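PDB 5HD9: encapsidation protein from Bacillus phage phi29, which probably hydrolyses ATP, as the ATPase of the viral DNA packaging motor, to drive the phage genome into its capsid. Local coordinates for residues A[98-112]-A[136-148]. Numbering follows the deposited sequence.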
loop_
_atom_site.group_PDB
_atom_site.type_symbol
_atom_site.label_atom_id
_atom_site.label_comp_id
_atom_site.label_asym_id
_atom_site.label_seq_id
_atom_site.Cartn_x
_atom_site.Cartn_y
_atom_site.Cartn_z
ATOM N N TRP A 98 -11.305 9.711 -4.978
ATOM C CA TRP A 98 -11.246 8.547 -5.861
ATOM C C TRP A 98 -12.330 8.592 -6.937
ATOM O O TRP A 98 -12.102 8.157 -8.066
ATOM C CB TRP A 98 -11.367 7.248 -5.056
ATOM C CG TRP A 98 -11.698 6.056 -5.911
ATOM C CD1 TRP A 98 -12.773 5.224 -5.778
ATOM C CD2 TRP A 98 -10.962 5.582 -7.044
ATOM N NE1 TRP A 98 -12.745 4.256 -6.754
ATOM C CE2 TRP A 98 -11.644 4.456 -7.547
ATOM C CE3 TRP A 98 -9.792 5.999 -7.685
ATOM C CZ2 TRP A 98 -11.193 3.741 -8.654
ATOM C CZ3 TRP A 98 -9.345 5.288 -8.783
ATOM C CH2 TRP A 98 -10.043 4.172 -9.256
ATOM N N GLN A 99 -13.499 9.126 -6.595
ATOM C CA GLN A 99 -14.610 9.190 -7.543
ATOM C C GLN A 99 -14.210 9.943 -8.813
ATOM O O GLN A 99 -14.608 9.566 -9.915
ATOM C CB GLN A 99 -15.842 9.845 -6.900
ATOM C CG GLN A 99 -15.784 11.367 -6.743
ATOM C CD GLN A 99 -14.713 11.825 -5.769
ATOM O OE1 GLN A 99 -14.383 11.120 -4.813
ATOM N NE2 GLN A 99 -14.167 13.015 -6.007
ATOM N N SER A 100 -13.409 10.992 -8.653
ATOM C CA SER A 100 -12.973 11.811 -9.783
ATOM C C SER A 100 -11.854 11.143 -10.575
ATOM O O SER A 100 -11.667 11.426 -11.758
ATOM C CB SER A 100 -12.504 13.185 -9.297
ATOM O OG SER A 100 -13.602 14.016 -8.975
ATOM N N GLU A 101 -11.112 10.257 -9.919
ATOM C CA GLU A 101 -9.977 9.595 -10.552
ATOM C C GLU A 101 -10.413 8.402 -11.406
ATOM O O GLU A 101 -9.611 7.835 -12.145
ATOM C CB GLU A 101 -8.975 9.138 -9.487
ATOM C CG GLU A 101 -8.394 10.277 -8.659
ATOM C CD GLU A 101 -7.541 11.219 -9.484
ATOM O OE1 GLU A 101 -6.476 10.784 -9.969
ATOM O OE2 GLU A 101 -7.935 12.393 -9.652
ATOM N N LYS A 102 -11.688 8.037 -11.309
ATOM C CA LYS A 102 -12.208 6.856 -11.997
ATOM C C LYS A 102 -12.347 7.057 -13.503
ATOM O O LYS A 102 -12.445 6.085 -14.254
ATOM C CB LYS A 102 -13.562 6.459 -11.407
ATOM C CG LYS A 102 -13.441 5.766 -10.070
ATOM C CD LYS A 102 -14.772 5.655 -9.355
ATOM C CE LYS A 102 -15.603 4.506 -9.891
ATOM N NZ LYS A 102 -16.669 4.133 -8.924
ATOM N N SER A 103 -12.352 8.309 -13.945
ATOM C CA SER A 103 -12.455 8.610 -15.371
ATOM C C SER A 103 -11.186 8.207 -16.117
ATOM O O SER A 103 -11.204 8.022 -17.333
ATOM C CB SER A 103 -12.736 10.100 -15.585
ATOM O OG SER A 103 -11.909 10.899 -14.758
ATOM N N ASN A 104 -10.085 8.070 -15.385
ATOM C CA ASN A 104 -8.809 7.707 -15.990
ATOM C C ASN A 104 -8.709 6.201 -16.227
ATOM O O ASN A 104 -9.536 5.432 -15.731
ATOM C CB ASN A 104 -7.654 8.184 -15.105
ATOM C CG ASN A 104 -7.594 9.698 -14.991
ATOM O OD1 ASN A 104 -7.798 10.260 -13.915
ATOM N ND2 ASN A 104 -7.310 10.366 -16.104
ATOM N N ALA A 105 -7.694 5.788 -16.982
ATOM C CA ALA A 105 -7.490 4.379 -17.307
ATOM C C ALA A 105 -6.413 3.751 -16.426
ATOM O O ALA A 105 -5.418 4.393 -16.085
ATOM C CB ALA A 105 -7.120 4.225 -18.775
ATOM N N TYR A 106 -6.630 2.488 -16.069
ATOM C CA TYR A 106 -5.717 1.728 -15.222
ATOM C C TYR A 106 -5.556 0.325 -15.812
ATOM O O TYR A 106 -6.216 -0.613 -15.371
ATOM C CB TYR A 106 -6.245 1.663 -13.785
ATOM C CG TYR A 106 -6.503 3.025 -13.179
ATOM C CD1 TYR A 106 -5.469 3.760 -12.616
ATOM C CD2 TYR A 106 -7.776 3.578 -13.176
ATOM C CE1 TYR A 106 -5.695 5.006 -12.064
ATOM C CE2 TYR A 106 -8.012 4.828 -12.626
ATOM C CZ TYR A 106 -6.966 5.535 -12.072
ATOM O OH TYR A 106 -7.187 6.779 -11.524
ATOM N N PRO A 107 -4.685 0.185 -16.824
ATOM C CA PRO A 107 -4.634 -1.030 -17.648
ATOM C C PRO A 107 -4.200 -2.316 -16.941
ATOM O O PRO A 107 -4.786 -3.358 -17.225
ATOM C CB PRO A 107 -3.612 -0.666 -18.735
ATOM C CG PRO A 107 -3.618 0.821 -18.781
ATOM C CD PRO A 107 -3.806 1.238 -17.364
ATOM N N ASN A 108 -3.200 -2.262 -16.063
ATOM C CA ASN A 108 -2.601 -3.491 -15.542
ATOM C C ASN A 108 -2.086 -3.362 -14.110
ATOM O O ASN A 108 -0.944 -3.714 -13.819
ATOM C CB ASN A 108 -1.461 -3.929 -16.466
ATOM C CG ASN A 108 -0.991 -5.348 -16.193
ATOM O OD1 ASN A 108 -1.772 -6.207 -15.785
ATOM N ND2 ASN A 108 0.293 -5.598 -16.418
ATOM N N VAL A 109 -2.934 -2.866 -13.218
ATOM C CA VAL A 109 -2.567 -2.719 -11.814
ATOM C C VAL A 109 -2.665 -4.066 -11.103
ATOM O O VAL A 109 -3.650 -4.783 -11.260
ATOM C CB VAL A 109 -3.471 -1.686 -11.101
ATOM C CG1 VAL A 109 -3.145 -1.609 -9.612
ATOM C CG2 VAL A 109 -3.324 -0.316 -11.752
ATOM N N SER A 110 -1.639 -4.410 -10.327
ATOM C CA SER A 110 -1.660 -5.644 -9.542
ATOM C C SER A 110 -1.312 -5.404 -8.073
ATOM O O SER A 110 -1.514 -6.283 -7.239
ATOM C CB SER A 110 -0.697 -6.674 -10.139
ATOM O OG SER A 110 0.645 -6.383 -9.792
ATOM N N THR A 111 -0.791 -4.223 -7.755
ATOM C CA THR A 111 -0.481 -3.883 -6.369
ATOM C C THR A 111 -1.005 -2.502 -5.999
ATOM O O THR A 111 -0.822 -1.534 -6.742
ATOM C CB THR A 111 1.039 -3.932 -6.097
ATOM O OG1 THR A 111 1.537 -5.249 -6.368
ATOM C CG2 THR A 111 1.335 -3.589 -4.643
ATOM N N ILE A 112 -1.664 -2.432 -4.844
ATOM C CA ILE A 112 -2.071 -1.169 -4.241
ATOM C C ILE A 112 -1.404 -1.036 -2.878
ATOM O O ILE A 112 -1.493 -1.944 -2.051
ATOM C CB ILE A 112 -3.603 -1.069 -4.061
ATOM C CG1 ILE A 112 -4.312 -1.181 -5.412
ATOM C CG2 ILE A 112 -3.976 0.247 -3.367
ATOM C CD1 ILE A 112 -5.805 -1.462 -5.301
ATOM N N ASN A 136 -14.170 -0.161 -3.680
ATOM C CA ASN A 136 -14.515 0.226 -5.044
ATOM C C ASN A 136 -13.264 0.431 -5.896
ATOM O O ASN A 136 -13.213 0.009 -7.052
ATOM C CB ASN A 136 -15.361 1.500 -5.049
ATOM C CG ASN A 136 -15.749 1.937 -6.452
ATOM O OD1 ASN A 136 -15.117 2.814 -7.036
ATOM N ND2 ASN A 136 -16.790 1.318 -7.001
ATOM N N LEU A 137 -12.258 1.079 -5.316
ATOM C CA LEU A 137 -10.986 1.292 -5.995
ATOM C C LEU A 137 -10.368 -0.046 -6.394
ATOM O O LEU A 137 -9.906 -0.210 -7.522
ATOM C CB LEU A 137 -10.030 2.084 -5.097
ATOM C CG LEU A 137 -8.724 2.614 -5.698
ATOM C CD1 LEU A 137 -8.218 3.780 -4.868
ATOM C CD2 LEU A 137 -7.649 1.545 -5.778
HETATM N N MSE A 138 -10.379 -1.001 -5.470
HETATM C CA MSE A 138 -9.793 -2.315 -5.710
HETATM C C MSE A 138 -10.504 -3.065 -6.835
HETATM O O MSE A 138 -9.857 -3.581 -7.746
HETATM C CB MSE A 138 -9.822 -3.146 -4.424
HETATM C CG MSE A 138 -8.884 -2.624 -3.354
HETATM SE SE MSE A 138 -9.086 -3.523 -1.642
HETATM C CE MSE A 138 -8.598 -5.316 -2.219
ATOM N N ASP A 139 -11.830 -3.128 -6.779
ATOM C CA ASP A 139 -12.582 -3.819 -7.822
ATOM C C ASP A 139 -12.408 -3.129 -9.171
ATOM O O ASP A 139 -12.426 -3.782 -10.214
ATOM C CB ASP A 139 -14.071 -3.894 -7.476
ATOM C CG ASP A 139 -14.522 -5.299 -7.096
ATOM O OD1 ASP A 139 -13.892 -6.295 -7.513
ATOM O OD2 ASP A 139 -15.535 -5.407 -6.383
ATOM N N THR A 140 -12.244 -1.810 -9.154
ATOM C CA THR A 140 -12.099 -1.058 -10.393
ATOM C C THR A 140 -10.805 -1.430 -11.122
ATOM O O THR A 140 -10.812 -1.625 -12.338
ATOM C CB THR A 140 -12.121 0.469 -10.136
ATOM O OG1 THR A 140 -13.398 0.852 -9.615
ATOM C CG2 THR A 140 -11.862 1.246 -11.424
ATOM N N VAL A 141 -9.701 -1.535 -10.385
ATOM C CA VAL A 141 -8.390 -1.701 -11.011
ATOM C C VAL A 141 -7.887 -3.147 -11.029
ATOM O O VAL A 141 -7.033 -3.489 -11.848
ATOM C CB VAL A 141 -7.323 -0.810 -10.321
ATOM C CG1 VAL A 141 -7.748 0.649 -10.370
ATOM C CG2 VAL A 141 -7.064 -1.254 -8.882
ATOM N N PHE A 142 -8.410 -3.993 -10.142
ATOM C CA PHE A 142 -8.057 -5.416 -10.152
ATOM C C PHE A 142 -9.025 -6.209 -11.017
ATOM O O PHE A 142 -10.225 -6.269 -10.744
ATOM C CB PHE A 142 -8.038 -6.000 -8.733
ATOM C CG PHE A 142 -6.899 -5.506 -7.876
ATOM C CD1 PHE A 142 -5.778 -4.914 -8.442
ATOM C CD2 PHE A 142 -6.949 -5.643 -6.500
ATOM C CE1 PHE A 142 -4.738 -4.468 -7.650
ATOM C CE2 PHE A 142 -5.909 -5.199 -5.705
ATOM C CZ PHE A 142 -4.803 -4.611 -6.281
ATOM N N ARG A 143 -8.484 -6.824 -12.062
ATOM C CA ARG A 143 -9.275 -7.589 -13.015
ATOM C C ARG A 143 -9.811 -8.875 -12.393
ATOM O O ARG A 143 -10.945 -9.280 -12.659
ATOM C CB ARG A 143 -8.434 -7.915 -14.247
ATOM C CG ARG A 143 -9.227 -8.468 -15.407
ATOM C CD ARG A 143 -9.202 -7.514 -16.586
ATOM N NE ARG A 143 -9.700 -8.150 -17.799
ATOM C CZ ARG A 143 -9.382 -7.771 -19.032
ATOM N NH1 ARG A 143 -8.552 -6.752 -19.231
ATOM N NH2 ARG A 143 -9.890 -8.419 -20.068
ATOM N N ASN A 144 -8.986 -9.521 -11.576
ATOM C CA ASN A 144 -9.415 -10.697 -10.829
ATOM C C ASN A 144 -8.553 -10.904 -9.583
ATOM O O ASN A 144 -7.721 -10.063 -9.251
ATOM C CB ASN A 144 -9.388 -11.940 -11.722
ATOM C CG ASN A 144 -8.045 -12.157 -12.389
ATOM O OD1 ASN A 144 -6.992 -11.951 -11.786
ATOM N ND2 ASN A 144 -8.078 -12.574 -13.649
ATOM N N ARG A 145 -8.764 -12.024 -8.900
ATOM C CA ARG A 145 -8.134 -12.285 -7.610
ATOM C C ARG A 145 -6.717 -12.847 -7.736
ATOM O O ARG A 145 -5.992 -12.928 -6.749
ATOM C CB ARG A 145 -8.996 -13.261 -6.802
ATOM C CG ARG A 145 -10.421 -12.782 -6.558
ATOM C CD ARG A 145 -11.300 -13.901 -6.001
ATOM N NE ARG A 145 -10.598 -14.729 -5.018
ATOM C CZ ARG A 145 -10.555 -14.490 -3.710
ATOM N NH1 ARG A 145 -11.172 -13.437 -3.187
ATOM N NH2 ARG A 145 -9.886 -15.316 -2.915
ATOM N N GLU A 146 -6.320 -13.237 -8.941
ATOM C CA GLU A 146 -5.027 -13.890 -9.128
ATOM C C GLU A 146 -3.864 -12.898 -9.096
ATOM O O GLU A 146 -3.768 -12.002 -9.935
ATOM C CB GLU A 146 -5.005 -14.662 -10.449
ATOM C CG GLU A 146 -3.873 -15.676 -10.550
ATOM C CD GLU A 146 -4.041 -16.840 -9.590
ATOM O OE1 GLU A 146 -5.177 -17.341 -9.451
ATOM O OE2 GLU A 146 -3.039 -17.250 -8.968
ATOM N N ARG A 147 -2.982 -13.074 -8.118
ATOM C CA ARG A 147 -1.735 -12.318 -8.040
ATOM C C ARG A 147 -1.964 -10.811 -8.041
ATOM O O ARG A 147 -1.243 -10.063 -8.702
ATOM C CB ARG A 147 -0.813 -12.711 -9.196
ATOM C CG ARG A 147 -0.367 -14.163 -9.138
ATOM C CD ARG A 147 0.320 -14.592 -10.421
ATOM N NE ARG A 147 0.710 -15.999 -10.382
ATOM C CZ ARG A 147 1.229 -16.661 -11.410
ATOM N NH1 ARG A 147 1.425 -16.048 -12.569
ATOM N NH2 ARG A 147 1.553 -17.940 -11.280
ATOM N N VAL A 148 -2.986 -10.379 -7.309
ATOM C CA VAL A 148 -3.172 -8.967 -7.014
ATOM C C VAL A 148 -3.228 -8.824 -5.504
ATOM O O VAL A 148 -3.601 -9.762 -4.803
ATOM C CB VAL A 148 -4.454 -8.385 -7.654
ATOM C CG1 VAL A 148 -4.416 -8.549 -9.163
ATOM C CG2 VAL A 148 -5.700 -9.040 -7.072
HETATM O O HOH W 1 -5.632 -2.624 -13.950
HETATM O O HOH W 2 -5.428 -5.983 -12.839
#
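In the beta-alpha-beta crossover that carries strand 109-115 through helix 130-141 to strand 149-153, as in other ASCE ATPases of the P-loop class, Val109 and Ile112 of the strand meet the end of the helix and the link that follows, while Trp98, from the short helical turn before the strand, packs against the helix. Trp98 is the knob of this packing, set among Asn136, Leu137, Thr140 and Val141. Its CG stands anti to the backbone N (chi1 164°), which swings the indole toward the helix: Leu137 CG lies 3.8 Å from the centroid of the six-membered ring, almost on the ring normal, a CH-pi contact, while Lys102 CG covers the opposite face near the rim. At the indole edge NE1 donates to Asn136 OD1 (2.8 Å, N-H...O 155°), in the carbonyl plane and on a lone pair. Lys102, bent at chi3, brings NZ to the same oxygen at 2.8 Å, tilted from that plane, so OD1 accepts two bonds, which should help hold the amide's rotation. Deeper in, Ile112 CD1 reaches Leu137 CD2, Val141 CG2 and, at 3.4 Å, Phe142 CZ. Val141 spreads its methyls, CG1 against Tyr106 CB and CG2 against Val109 CG1. Where the helix ends, water 1 accepts from Val109 N and donates to Val141 O; water 2 donates to Val109 O and Val141 O, two acceptors that cannot bond each other, and accepts from Arg143 N. Val148 CA makes a CA-H...O contact with Ser110 O (3.2 Å). Val141 and Val109 also touch Ile47, Trp98 and Tyr106 rest on Ile93, and Met138 and Ile112 reach Cys150, so the helix end runs roughly antiparallel to strand 109-112 (156°) over strands 45-50, 109-115 and 149-153.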